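Local coordinates for nucleoprotein (Rift valley fever virus, PDB 3OV9) that encapsidates the viral genomic RNA as a ring-forming nucleoprotein, shielding it from nucleases and presenting it as template for transcription and replication, at residues A[66-71]-A[92-97]; A[56-61]-A[106-111]; A[152-157]-A[209-214]. All blocks are in the same frame, centred on the assembly; numbering follows the deposited sequence.

How the interactions relate
After three N-terminal helices the chain reaches helix 50-63, whose 56-61 part is one half of interaction 2. It then turns into 66-71, which meets 92-97 after helix 77-90 and closes the loop of interaction 1. Helix 104-110 follows and returns to 56-61, so interaction 1 is nested inside the loop closed by interaction 2. The two touch: R106 NH2 probably bonds P97 O and N96 OD1, and L92 packs on M57. Interaction 3 comes later in series. It ties the loop before helix 159-180 to helix 211-220. Its centre lies about 20 Å from the centre of interaction 2, and both touch the same neighbouring subunit.

Interaction 1: A[66-71]-A[92-97]; sequences NKPRRM and LKEGNP
The backbones of 66-71 and 92-97 come closest at K67 and E94, whose CA atoms are 5.2 Å apart, where the chain enters helix 68-71 with K67 at the N-cap position. No direct hydrogen bond joins the segments. E94 makes the largest share of the contact and was modelled in two conformers. In the one described, its CG stands anti to the carbonyl carbon (chi1 -63°) and the chain runs on extended, which lays the carboxylate alongside the start of the helix. E94 CG packs on P68 CD at 3.6 Å, the two side chains sliding past each other in opposite directions. K67 crosses E94 at about a right angle, with K67 CB 3.6 Å from E94 OE2. This is contact through methylenes, since K67 NZ remains 5.8 Å from E94 OE1. K67 CD lies over the centre of the R70 guanidinium face.

Waters supply the polar links. Water 4 accepts from R69 N and donates to E94 OE2 at 2.9 Å, so the carboxylate reaches the first turn of the helix indirectly. A negative group here would probably suit the helix dipole. Water 1 lies between N66 OD1 and K93 O, 2.7 Å from the latter. Water 2 donates to G95 O and weakly accepts from N66 ND2. The N66 amide has its main partner elsewhere, as OD1 accepts from S105 N, and R69 forms its salt bridge with E84. On the buried side P68 CG meets L92 CB at 4.5 Å, and L104 covers both residues.

K67 and the nearby S105 and R106 are RNA-binding positions in related proteins. The contact is a water-bridged pairing of a helix start with a loop, beside the probable RNA-binding site of the phlebovirus nucleoprotein.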
ATOM      1  N   ASN A  66      -4.301   9.400 -28.837  1.00 18.64           N
ATOM      2  CA  ASN A  66      -3.448  10.584 -28.790  1.00 19.23           C
ATOM      3  C   ASN A  66      -1.974  10.274 -28.507  1.00 19.56           C
ATOM      4  O   ASN A  66      -1.202  11.168 -28.147  1.00 19.88           O
ATOM      5  CB  ASN A  66      -3.999  11.571 -27.748  1.00 19.23           C
ATOM      6  CG  ASN A  66      -3.499  12.996 -27.955  1.00 19.45           C
ATOM      7  OD1 ASN A  66      -3.311  13.447 -29.083  1.00 19.36           O
ATOM      8  ND2 ASN A  66      -3.291  13.713 -26.854  1.00 19.28           N
ATOM      9  N   LYS A  67      -1.584   9.012 -28.681  1.00 19.82           N
ATOM     10  CA  LYS A  67      -0.202   8.592 -28.442  1.00 20.33           C
ATOM     11  C   LYS A  67       0.435   7.983 -29.699  1.00 20.44           C
ATOM     12  O   LYS A  67       0.439   6.761 -29.864  1.00 20.23           O
ATOM     13  CB  LYS A  67      -0.123   7.615 -27.260  1.00 20.48           C
ATOM     14  CG  LYS A  67      -0.560   8.207 -25.930  1.00 21.52           C
ATOM     15  CD  LYS A  67      -0.309   7.233 -24.791  1.00 23.71           C
ATOM     16  CE  LYS A  67      -0.577   7.869 -23.434  1.00 24.86           C
ATOM     17  NZ  LYS A  67      -2.032   7.983 -23.135  1.00 26.52           N
ATOM     18  N   PRO A  68       0.984   8.839 -30.586  1.00 20.56           N
ATOM     19  CA  PRO A  68       1.506   8.398 -31.885  1.00 20.81           C
ATOM     20  C   PRO A  68       2.624   7.351 -31.812  1.00 21.12           C
ATOM     21  O   PRO A  68       2.678   6.460 -32.660  1.00 21.18           O
ATOM     22  CB  PRO A  68       2.027   9.694 -32.510  1.00 20.80           C
ATOM     23  CG  PRO A  68       1.244  10.767 -31.852  1.00 20.67           C
ATOM     24  CD  PRO A  68       1.078  10.304 -30.443  1.00 20.65           C
ATOM     25  N   ARG A  69       3.500   7.453 -30.814  1.00 21.44           N
ATOM     26  CA  ARG A  69       4.582   6.477 -30.658  1.00 21.91           C
ATOM     27  C   ARG A  69       4.061   5.118 -30.195  1.00 21.93           C
ATOM     28  O   ARG A  69       4.567   4.075 -30.629  1.00 22.25           O
ATOM     29  CB  ARG A  69       5.674   7.001 -29.717  1.00 22.11           C
ATOM     30  CG  ARG A  69       6.584   8.060 -30.337  1.00 23.02           C
ATOM     31  CD  ARG A  69       7.469   7.493 -31.448  1.00 24.15           C
ATOM     32  NE  ARG A  69       8.153   8.555 -32.184  1.00 25.56           N
ATOM     33  CZ  ARG A  69       8.831   8.383 -33.316  1.00 25.79           C
ATOM     34  NH1 ARG A  69       8.934   7.181 -33.868  1.00 26.50           N
ATOM     35  NH2 ARG A  69       9.409   9.423 -33.900  1.00 26.28           N
ATOM     36  N   ARG A  70       3.046   5.138 -29.332  1.00 21.83           N
ATOM     37  CA  ARG A  70       2.431   3.919 -28.801  1.00 21.84           C
ATOM     38  C   ARG A  70       1.643   3.161 -29.873  1.00 21.36           C
ATOM     39  O   ARG A  70       1.773   1.942 -29.994  1.00 21.14           O
ATOM     40  CB  ARG A  70       1.529   4.240 -27.599  1.00 22.10           C
ATOM     41  CG  ARG A  70       0.872   3.015 -26.960  1.00 23.91           C
ATOM     42  CD  ARG A  70      -0.264   3.398 -26.021  1.00 26.96           C
ATOM     43  NE  ARG A  70       0.170   3.523 -24.631  1.00 29.41           N
ATOM     44  CZ  ARG A  70      -0.621   3.890 -23.623  1.00 30.47           C
ATOM     45  NH1 ARG A  70      -1.898   4.184 -23.840  1.00 30.99           N
ATOM     46  NH2 ARG A  70      -0.131   3.971 -22.393  1.00 31.20           N
ATOM     47  N   MET A  71       0.835   3.884 -30.648  1.00 20.93           N
ATOM     48  CA  MET A  71       0.001   3.263 -31.685  1.00 20.44           C
ATOM     49  C   MET A  71       0.834   2.600 -32.787  1.00 20.68           C
ATOM     50  O   MET A  71       0.411   1.601 -33.371  1.00 20.62           O
ATOM     51  CB  MET A  71      -1.009   4.265 -32.275  1.00 20.28           C
ATOM     52  CG  MET A  71      -0.399   5.415 -33.073  1.00 18.66           C
ATOM     53  SD  MET A  71      -1.615   6.616 -33.673  1.00 15.24           S
ATOM     54  CE  MET A  71      -2.205   7.313 -32.132  1.00 16.96           C
ATOM     55  N   LEU A  92       4.831  16.034 -33.761  1.00 22.87           N
ATOM     56  CA  LEU A  92       3.735  15.602 -32.896  1.00 23.23           C
ATOM     57  C   LEU A  92       4.194  15.115 -31.526  1.00 23.80           C
ATOM     58  O   LEU A  92       5.202  14.409 -31.404  1.00 23.59           O
ATOM     59  CB  LEU A  92       2.896  14.518 -33.588  1.00 23.00           C
ATOM     60  CG  LEU A  92       2.149  14.888 -34.874  1.00 22.76           C
ATOM     61  CD1 LEU A  92       1.551  13.641 -35.515  1.00 21.90           C
ATOM     62  CD2 LEU A  92       1.065  15.931 -34.619  1.00 22.14           C
ATOM     63  N   LYS A  93       3.444  15.511 -30.502  1.00 24.39           N
ATOM     64  CA  LYS A  93       3.695  15.093 -29.127  1.00 25.23           C
ATOM     65  C   LYS A  93       2.470  14.379 -28.553  1.00 25.90           C
ATOM     66  O   LYS A  93       1.420  14.312 -29.204  1.00 25.91           O
ATOM     67  CB  LYS A  93       4.056  16.303 -28.252  1.00 25.16           C
ATOM     68  CG  LYS A  93       5.254  17.128 -28.731  1.00 25.45           C
ATOM     69  CD  LYS A  93       6.575  16.374 -28.580  1.00 25.82           C
ATOM     70  CE  LYS A  93       7.773  17.269 -28.877  1.00 26.06           C
ATOM     71  NZ  LYS A  93       7.802  17.754 -30.288  1.00 26.82           N
ATOM     72  N   GLU A  94       2.622  13.841 -27.342  1.00 26.64           N
ATOM     73  CA  GLU A  94       1.531  13.184 -26.623  0.50 26.98           C
ATOM     74  C   GLU A  94       1.010  14.077 -25.499  1.00 27.16           C
ATOM     75  O   GLU A  94       1.676  15.038 -25.103  1.00 27.28           O
ATOM     76  CB  GLU A  94       2.001  11.842 -26.052  0.50 27.04           C
ATOM     77  CG  GLU A  94       2.408  10.832 -27.108  0.50 27.29           C
ATOM     78  CD  GLU A  94       2.994   9.560 -26.529  0.50 27.59           C
ATOM     79  OE1 GLU A  94       3.099   9.460 -25.289  0.50 28.09           O
ATOM     80  OE2 GLU A  94       3.354   8.660 -27.319  0.50 27.71           O
ATOM     81  N   GLY A  95      -0.179  13.754 -24.990  1.00 27.46           N
ATOM     82  CA  GLY A  95      -0.764  14.443 -23.837  1.00 27.84           C
ATOM     83  C   GLY A  95      -1.050  15.921 -24.017  1.00 28.03           C
ATOM     84  O   GLY A  95      -1.659  16.325 -25.010  1.00 28.29           O
ATOM     85  N   ASN A  96      -0.609  16.717 -23.041  1.00 28.08           N
ATOM     86  CA  ASN A  96      -0.830  18.162 -23.043  0.50 28.07           C
ATOM     87  C   ASN A  96       0.481  18.959 -22.976  1.00 27.91           C
ATOM     88  O   ASN A  96       0.925  19.353 -21.888  1.00 28.23           O
ATOM     89  CB  ASN A  96      -1.768  18.559 -21.896  0.50 28.21           C
ATOM     90  CG  ASN A  96      -2.011  20.056 -21.832  0.50 28.49           C
ATOM     91  OD1 ASN A  96      -2.795  20.606 -22.605  0.50 28.99           O
ATOM     92  ND2 ASN A  96      -1.336  20.723 -20.901  0.50 28.91           N
ATOM     93  N   PRO A  97       1.116  19.201 -24.140  1.00 27.55           N
ATOM     94  CA  PRO A  97       2.337  20.003 -24.131  1.00 27.15           C
ATOM     95  C   PRO A  97       2.044  21.504 -24.204  1.00 26.75           C
ATOM     96  O   PRO A  97       0.899  21.924 -23.997  1.00 26.71           O
ATOM     97  CB  PRO A  97       3.063  19.533 -25.391  1.00 27.18           C
ATOM     98  CG  PRO A  97       1.971  19.154 -26.323  1.00 27.29           C
ATOM     99  CD  PRO A  97       0.833  18.652 -25.482  1.00 27.42           C
TER
HETATM  100  O   HOH W   1      -0.697  13.226 -30.433  1.00 16.80           O
HETATM  101  O   HOH W   2      -3.621  17.021 -26.691  1.00 21.93           O
HETATM  102  O   HOH W   3      -2.128  11.145 -24.374  1.00 45.96           O
HETATM  103  O   HOH W   4       4.305  10.194 -29.559  1.00 39.74           O

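Interaction 2: A[56-61]-A[106-111]; sequences KMIVLA and RVAAAL
I58 on helix 50-63 packs against V107 and A108 on helix 104-110, a buried helix-helix crossing within the orthogonal bundle of this nucleoprotein. I58 CG1 does most of the touching. It lies 3.8 Å from A108 CA and 3.9 Å from V107 CG1. The small side chain of A108 lets the isoleucine come down close to the backbone. I58 CG1 stands anti to its own carbonyl carbon (chi1 -68°), and this turns the longer branch toward the other helix. V107 places CG1 anti to the backbone N, toward both I58 and M57 CB.

The axes of segments 56-61 and 106-110 approach to 8.7 Å, with 111° between their N-to-C directions. No hydrogen bond crosses the interface.

Further out, L42 of helix 35-46 touches both M57 and V107, and L104 covers M57 and A61. R106 lies on the same helix, at a probable RNA-binding position, and bonds the carbonyls of P97, S98 and E101. W24 and F28 of a neighbouring subunit pack on the outer side of helix 50-63, within the region essential for oligomerization. At the end of helix 104-110, I58 and L111 cross at about a right angle, with I58 CD1 4.1 Å from L111 CB.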
ATOM      1  N   LYS A  56      -6.128  12.975 -42.077  1.00 14.30           N
ATOM      2  CA  LYS A  56      -5.486  11.727 -41.648  1.00 14.34           C
ATOM      3  C   LYS A  56      -5.279  11.716 -40.140  1.00 14.10           C
ATOM      4  O   LYS A  56      -5.574  10.725 -39.475  1.00 14.17           O
ATOM      5  CB  LYS A  56      -4.127  11.537 -42.327  1.00 14.64           C
ATOM      6  CG  LYS A  56      -4.186  11.208 -43.799  1.00 15.37           C
ATOM      7  CD  LYS A  56      -2.834  10.727 -44.293  1.00 16.76           C
ATOM      8  CE  LYS A  56      -2.768  10.710 -45.806  1.00 17.62           C
ATOM      9  NZ  LYS A  56      -1.420  10.298 -46.284  1.00 18.64           N
ATOM     10  N   MET A  57      -4.773  12.831 -39.611  1.00 13.80           N
ATOM     11  CA  MET A  57      -4.496  12.954 -38.185  1.00 13.29           C
ATOM     12  C   MET A  57      -5.765  12.902 -37.332  1.00 13.04           C
ATOM     13  O   MET A  57      -5.738  12.396 -36.209  1.00 12.79           O
ATOM     14  CB  MET A  57      -3.673  14.218 -37.894  1.00 13.32           C
ATOM     15  CG  MET A  57      -2.202  14.075 -38.285  1.00 13.76           C
ATOM     16  SD  MET A  57      -1.149  15.481 -37.854  1.00 14.84           S
ATOM     17  CE  MET A  57      -1.512  16.598 -39.202  1.00 14.82           C
ATOM     18  N   ILE A  58      -6.872  13.411 -37.870  1.00 12.94           N
ATOM     19  CA  ILE A  58      -8.162  13.341 -37.181  1.00 13.05           C
ATOM     20  C   ILE A  58      -8.677  11.894 -37.133  1.00 13.44           C
ATOM     21  O   ILE A  58      -9.116  11.426 -36.079  1.00 13.56           O
ATOM     22  CB  ILE A  58      -9.206  14.318 -37.792  1.00 12.98           C
ATOM     23  CG1 ILE A  58      -8.781  15.769 -37.522  1.00 12.58           C
ATOM     24  CG2 ILE A  58     -10.607  14.060 -37.217  1.00 12.74           C
ATOM     25  CD1 ILE A  58      -9.521  16.815 -38.341  1.00 12.66           C
ATOM     26  N   VAL A  59      -8.598  11.192 -38.261  1.00 14.14           N
ATOM     27  CA  VAL A  59      -8.956   9.765 -38.308  1.00 14.63           C
ATOM     28  C   VAL A  59      -8.094   8.974 -37.322  1.00 14.93           C
ATOM     29  O   VAL A  59      -8.597   8.123 -36.579  1.00 14.87           O
ATOM     30  CB  VAL A  59      -8.841   9.189 -39.746  1.00 14.59           C
ATOM     31  CG1 VAL A  59      -9.054   7.669 -39.761  1.00 15.22           C
ATOM     32  CG2 VAL A  59      -9.840   9.864 -40.667  1.00 15.29           C
ATOM     33  N   LEU A  60      -6.801   9.293 -37.304  1.00 15.18           N
ATOM     34  CA  LEU A  60      -5.845   8.711 -36.371  1.00 15.72           C
ATOM     35  C   LEU A  60      -6.232   8.967 -34.911  1.00 15.57           C
ATOM     36  O   LEU A  60      -6.245   8.046 -34.094  1.00 15.54           O
ATOM     37  CB  LEU A  60      -4.451   9.271 -36.672  1.00 16.16           C
ATOM     38  CG  LEU A  60      -3.180   8.487 -36.362  1.00 17.62           C
ATOM     39  CD1 LEU A  60      -3.242   7.056 -36.881  1.00 17.93           C
ATOM     40  CD2 LEU A  60      -1.979   9.217 -36.947  1.00 18.57           C
ATOM     41  N   ALA A  61      -6.558  10.221 -34.593  1.00 15.09           N
ATOM     42  CA  ALA A  61      -6.972  10.605 -33.244  1.00 15.13           C
ATOM     43  C   ALA A  61      -8.220   9.859 -32.779  1.00 15.08           C
ATOM     44  O   ALA A  61      -8.298   9.414 -31.635  1.00 15.42           O
ATOM     45  CB  ALA A  61      -7.206  12.114 -33.172  1.00 14.99           C
ATOM     46  N   ARG A 106      -5.476  17.818 -30.532  1.00 14.56           N
ATOM     47  CA  ARG A 106      -5.568  19.258 -30.798  1.00 13.99           C
ATOM     48  C   ARG A 106      -5.973  19.556 -32.242  1.00 13.53           C
ATOM     49  O   ARG A 106      -6.710  20.508 -32.500  1.00 13.30           O
ATOM     50  CB  ARG A 106      -4.257  19.959 -30.440  1.00 14.19           C
ATOM     51  CG  ARG A 106      -4.068  20.110 -28.940  1.00 14.70           C
ATOM     52  CD  ARG A 106      -2.718  20.699 -28.579  1.00 16.48           C
ATOM     53  NE  ARG A 106      -2.549  20.760 -27.127  1.00 17.74           N
ATOM     54  CZ  ARG A 106      -1.497  21.291 -26.510  1.00 18.76           C
ATOM     55  NH1 ARG A 106      -0.495  21.815 -27.207  1.00 19.02           N
ATOM     56  NH2 ARG A 106      -1.449  21.294 -25.185  1.00 19.91           N
ATOM     57  N   VAL A 107      -5.495  18.740 -33.179  1.00 13.03           N
ATOM     58  CA  VAL A 107      -5.908  18.868 -34.578  1.00 12.69           C
ATOM     59  C   VAL A 107      -7.421  18.639 -34.711  1.00 12.26           C
ATOM     60  O   VAL A 107      -8.124  19.442 -35.333  1.00 11.93           O
ATOM     61  CB  VAL A 107      -5.106  17.924 -35.513  1.00 12.48           C
ATOM     62  CG1 VAL A 107      -5.638  17.997 -36.947  1.00 12.92           C
ATOM     63  CG2 VAL A 107      -3.619  18.287 -35.482  1.00 13.01           C
ATOM     64  N   ALA A 108      -7.915  17.561 -34.104  1.00 12.08           N
ATOM     65  CA  ALA A 108      -9.345  17.251 -34.105  1.00 11.83           C
ATOM     66  C   ALA A 108     -10.180  18.363 -33.467  1.00 11.71           C
ATOM     67  O   ALA A 108     -11.259  18.699 -33.961  1.00 11.72           O
ATOM     68  CB  ALA A 108      -9.605  15.916 -33.402  1.00 11.84           C
ATOM     69  N   ALA A 109      -9.667  18.937 -32.381  1.00 11.91           N
ATOM     70  CA  ALA A 109     -10.384  19.974 -31.641  1.00 11.90           C
ATOM     71  C   ALA A 109     -10.426  21.304 -32.388  1.00 11.83           C
ATOM     72  O   ALA A 109     -11.466  21.977 -32.417  1.00 12.11           O
ATOM     73  CB  ALA A 109      -9.773  20.156 -30.264  1.00 12.08           C
ATOM     74  N   ALA A 110      -9.301  21.679 -32.988  1.00 11.79           N
ATOM     75  CA  ALA A 110      -9.211  22.939 -33.718  1.00 11.76           C
ATOM     76  C   ALA A 110     -10.042  22.900 -34.991  1.00 11.83           C
ATOM     77  O   ALA A 110     -10.472  23.943 -35.470  1.00 11.69           O
ATOM     78  CB  ALA A 110      -7.772  23.269 -34.039  1.00 11.87           C
ATOM     79  N   LEU A 111     -10.258  21.694 -35.523  1.00 11.87           N
ATOM     80  CA  LEU A 111     -11.019  21.492 -36.757  1.00 12.01           C
ATOM     81  C   LEU A 111     -12.318  20.691 -36.520  1.00 12.22           C
ATOM     82  O   LEU A 111     -12.714  19.844 -37.336  1.00 12.18           O
ATOM     83  CB  LEU A 111     -10.120  20.851 -37.828  1.00 11.94           C
ATOM     84  CG  LEU A 111      -8.853  21.638 -38.205  1.00 12.15           C
ATOM     85  CD1 LEU A 111      -7.826  20.755 -38.905  1.00 13.07           C
ATOM     86  CD2 LEU A 111      -9.180  22.862 -39.057  1.00 12.58           C
TER

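Interaction 3: A[152-157]-A[209-214]; sequences MVDPSL and ISHEKR. With NA (sodium ion), chain E.
The start of helix 211-220 packs through H211 and R214 on the 152-157 loop, which holds an Asx turn at D154. Just ahead of the helix, I209 O binds a sodium ion at 2.8 Å, together with S206 O and water 5. The same carbonyl also accepts from R214 NE. I209 N bonds Q5 of a neighbouring subunit, so this corner also faces the subunit interface.

S210 is the N-cap of the helix, its OG accepting from K213 N. H211 follows and lies against the Asx turn, in which D154 OD1 accepts from S156 N. S156 OG bonds the same oxygen at 2.7 Å, on the same face of the carboxylate plane. Two donors fix the rotation of D154, and R215 holds its other oxygen in a salt bridge. The D154 and H211 side chains cross at about a right angle, yet the carboxylate and ring planes are only 27° apart. D154 OD1 is 3.2 Å from H211 CB. P155 CG reaches the far part of the ring, 3.4 Å from H211 NE2.

R214 ends the segment. Its chain is extended from CG to NE and passes along the M152 and V153 backbone. R214 NH2 bonds F208 O, and R214 NH1 also bonds A203 O. Across the contact, R214 NH1 donates to V153 O at 2.8 Å with an N-H...O angle of 160°, the oxygen lying near the guanidinium plane.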
ATOM      1  N   MET A 152     -18.298  23.317 -30.882  1.00 12.08           N
ATOM      2  CA  MET A 152     -19.397  23.590 -31.811  1.00 12.62           C
ATOM      3  C   MET A 152     -20.629  24.130 -31.093  1.00 12.73           C
ATOM      4  O   MET A 152     -21.629  24.481 -31.731  1.00 13.17           O
ATOM      5  CB  MET A 152     -19.769  22.323 -32.593  1.00 12.39           C
ATOM      6  CG  MET A 152     -18.708  21.829 -33.561  1.00 12.88           C
ATOM      7  SD  MET A 152     -18.593  22.808 -35.066  1.00 13.68           S
ATOM      8  CE  MET A 152     -17.285  23.959 -34.635  1.00 14.84           C
ATOM      9  N   VAL A 153     -20.552  24.199 -29.768  1.00 13.06           N
ATOM     10  CA  VAL A 153     -21.692  24.600 -28.949  1.00 13.58           C
ATOM     11  C   VAL A 153     -21.756  26.125 -28.851  1.00 13.96           C
ATOM     12  O   VAL A 153     -20.755  26.776 -28.554  1.00 14.01           O
ATOM     13  CB  VAL A 153     -21.638  23.950 -27.536  1.00 13.42           C
ATOM     14  CG1 VAL A 153     -22.849  24.346 -26.711  1.00 13.68           C
ATOM     15  CG2 VAL A 153     -21.562  22.432 -27.647  1.00 13.79           C
ATOM     16  N   ASP A 154     -22.937  26.672 -29.132  1.00 14.44           N
ATOM     17  CA  ASP A 154     -23.207  28.106 -29.025  1.00 14.97           C
ATOM     18  C   ASP A 154     -23.695  28.439 -27.611  1.00 15.19           C
ATOM     19  O   ASP A 154     -24.822  28.092 -27.252  1.00 15.27           O
ATOM     20  CB  ASP A 154     -24.253  28.508 -30.074  1.00 14.98           C
ATOM     21  CG  ASP A 154     -24.662  29.977 -29.988  1.00 15.38           C
ATOM     22  OD1 ASP A 154     -24.072  30.737 -29.190  1.00 16.60           O
ATOM     23  OD2 ASP A 154     -25.587  30.370 -30.728  1.00 16.73           O
ATOM     24  N   PRO A 155     -22.856  29.127 -26.807  1.00 15.65           N
ATOM     25  CA  PRO A 155     -23.206  29.431 -25.413  1.00 16.16           C
ATOM     26  C   PRO A 155     -24.305  30.488 -25.264  1.00 16.72           C
ATOM     27  O   PRO A 155     -24.753  30.751 -24.143  1.00 16.97           O
ATOM     28  CB  PRO A 155     -21.888  29.946 -24.825  1.00 15.91           C
ATOM     29  CG  PRO A 155     -21.164  30.522 -25.984  1.00 16.03           C
ATOM     30  CD  PRO A 155     -21.525  29.655 -27.162  1.00 15.60           C
ATOM     31  N   SER A 156     -24.727  31.082 -26.378  1.00 17.44           N
ATOM     32  CA  SER A 156     -25.802  32.075 -26.374  1.00 18.08           C
ATOM     33  C   SER A 156     -27.188  31.457 -26.600  1.00 18.53           C
ATOM     34  O   SER A 156     -28.196  32.167 -26.603  1.00 18.54           O
ATOM     35  CB  SER A 156     -25.526  33.185 -27.398  1.00 18.09           C
ATOM     36  OG  SER A 156     -25.790  32.757 -28.721  1.00 18.25           O
ATOM     37  N   LEU A 157     -27.234  30.137 -26.791  1.00 19.11           N
ATOM     38  CA  LEU A 157     -28.501  29.406 -26.847  1.00 19.75           C
ATOM     39  C   LEU A 157     -29.299  29.600 -25.555  1.00 20.24           C
ATOM     40  O   LEU A 157     -28.702  29.748 -24.483  1.00 20.26           O
ATOM     41  CB  LEU A 157     -28.249  27.910 -27.077  1.00 19.62           C
ATOM     42  CG  LEU A 157     -27.974  27.438 -28.508  1.00 19.97           C
ATOM     43  CD1 LEU A 157     -27.369  26.042 -28.496  1.00 19.92           C
ATOM     44  CD2 LEU A 157     -29.236  27.467 -29.358  1.00 19.87           C
ATOM     45  N   ILE A 209     -14.424  30.493 -33.442  1.00 15.94           N
ATOM     46  CA  ILE A 209     -15.685  30.277 -34.174  1.00 16.08           C
ATOM     47  C   ILE A 209     -16.824  31.036 -33.483  1.00 16.12           C
ATOM     48  O   ILE A 209     -17.158  30.759 -32.326  1.00 15.99           O
ATOM     49  CB  ILE A 209     -16.045  28.761 -34.403  1.00 16.04           C
ATOM     50  CG1 ILE A 209     -14.868  27.973 -35.016  1.00 16.63           C
ATOM     51  CG2 ILE A 209     -17.313  28.617 -35.247  1.00 16.14           C
ATOM     52  CD1 ILE A 209     -14.411  28.426 -36.400  1.00 17.49           C
ATOM     53  N   SER A 210     -17.394  32.008 -34.195  1.00 16.24           N
ATOM     54  CA  SER A 210     -18.460  32.864 -33.664  1.00 16.25           C
ATOM     55  C   SER A 210     -19.663  32.067 -33.158  1.00 16.37           C
ATOM     56  O   SER A 210     -19.906  30.942 -33.610  1.00 16.11           O
ATOM     57  CB  SER A 210     -18.911  33.878 -34.721  1.00 16.51           C
ATOM     58  OG  SER A 210     -19.621  33.244 -35.771  1.00 16.80           O
ATOM     59  N   HIS A 211     -20.407  32.652 -32.220  1.00 16.26           N
ATOM     60  CA  HIS A 211     -21.630  32.036 -31.700  1.00 16.27           C
ATOM     61  C   HIS A 211     -22.575  31.644 -32.833  1.00 16.27           C
ATOM     62  O   HIS A 211     -23.161  30.564 -32.820  1.00 15.76           O
ATOM     63  CB  HIS A 211     -22.352  32.973 -30.726  1.00 16.45           C
ATOM     64  CG  HIS A 211     -21.587  33.250 -29.468  1.00 16.88           C
ATOM     65  ND1 HIS A 211     -21.929  34.265 -28.600  1.00 17.94           N
ATOM     66  CD2 HIS A 211     -20.493  32.656 -28.938  1.00 18.15           C
ATOM     67  CE1 HIS A 211     -21.084  34.277 -27.585  1.00 18.43           C
ATOM     68  NE2 HIS A 211     -20.200  33.312 -27.767  1.00 18.18           N
ATOM     69  N   GLU A 212     -22.693  32.532 -33.818  1.00 16.45           N
ATOM     70  CA  GLU A 212     -23.585  32.334 -34.955  1.00 16.65           C
ATOM     71  C   GLU A 212     -23.144  31.180 -35.860  1.00 16.70           C
ATOM     72  O   GLU A 212     -23.980  30.384 -36.293  1.00 17.00           O
ATOM     73  CB  GLU A 212     -23.719  33.633 -35.759  1.00 16.70           C
ATOM     74  CG  GLU A 212     -24.461  34.758 -35.022  1.00 17.09           C
ATOM     75  CD  GLU A 212     -23.567  35.612 -34.115  1.00 16.94           C
ATOM     76  OE1 GLU A 212     -24.106  36.550 -33.485  1.00 17.32           O
ATOM     77  OE2 GLU A 212     -22.343  35.367 -34.032  1.00 16.12           O
ATOM     78  N   LYS A 213     -21.843  31.090 -36.139  1.00 16.90           N
ATOM     79  CA  LYS A 213     -21.307  29.988 -36.947  1.00 17.04           C
ATOM     80  C   LYS A 213     -21.407  28.654 -36.204  1.00 16.75           C
ATOM     81  O   LYS A 213     -21.660  27.616 -36.821  1.00 16.44           O
ATOM     82  CB  LYS A 213     -19.859  30.252 -37.374  1.00 17.31           C
ATOM     83  CG  LYS A 213     -19.689  31.283 -38.493  1.00 19.12           C
ATOM     84  CD  LYS A 213     -18.221  31.425 -38.919  1.00 22.00           C
ATOM     85  CE  LYS A 213     -17.385  32.208 -37.900  1.00 23.79           C
ATOM     86  NZ  LYS A 213     -15.981  32.403 -38.356  1.00 25.54           N
ATOM     87  N   ARG A 214     -21.210  28.688 -34.886  1.00 16.54           N
ATOM     88  CA  ARG A 214     -21.385  27.493 -34.051  1.00 16.43           C
ATOM     89  C   ARG A 214     -22.819  26.976 -34.138  1.00 16.52           C
ATOM     90  O   ARG A 214     -23.038  25.785 -34.378  1.00 16.37           O
ATOM     91  CB  ARG A 214     -21.004  27.770 -32.594  1.00 16.37           C
ATOM     92  CG  ARG A 214     -19.511  27.780 -32.317  1.00 15.85           C
ATOM     93  CD  ARG A 214     -19.234  28.377 -30.951  1.00 15.70           C
ATOM     94  NE  ARG A 214     -17.809  28.436 -30.643  1.00 15.21           N
ATOM     95  CZ  ARG A 214     -17.228  27.803 -29.626  1.00 14.12           C
ATOM     96  NH1 ARG A 214     -17.944  27.049 -28.800  1.00 13.14           N
ATOM     97  NH2 ARG A 214     -15.922  27.927 -29.435  1.00 13.51           N
TER
HETATM   98 NA    NA E 247     -16.935  32.325 -29.972  1.00 31.60          NA
HETATM   99  O   HOH W   5     -16.434  34.775 -30.243  1.00 54.04           O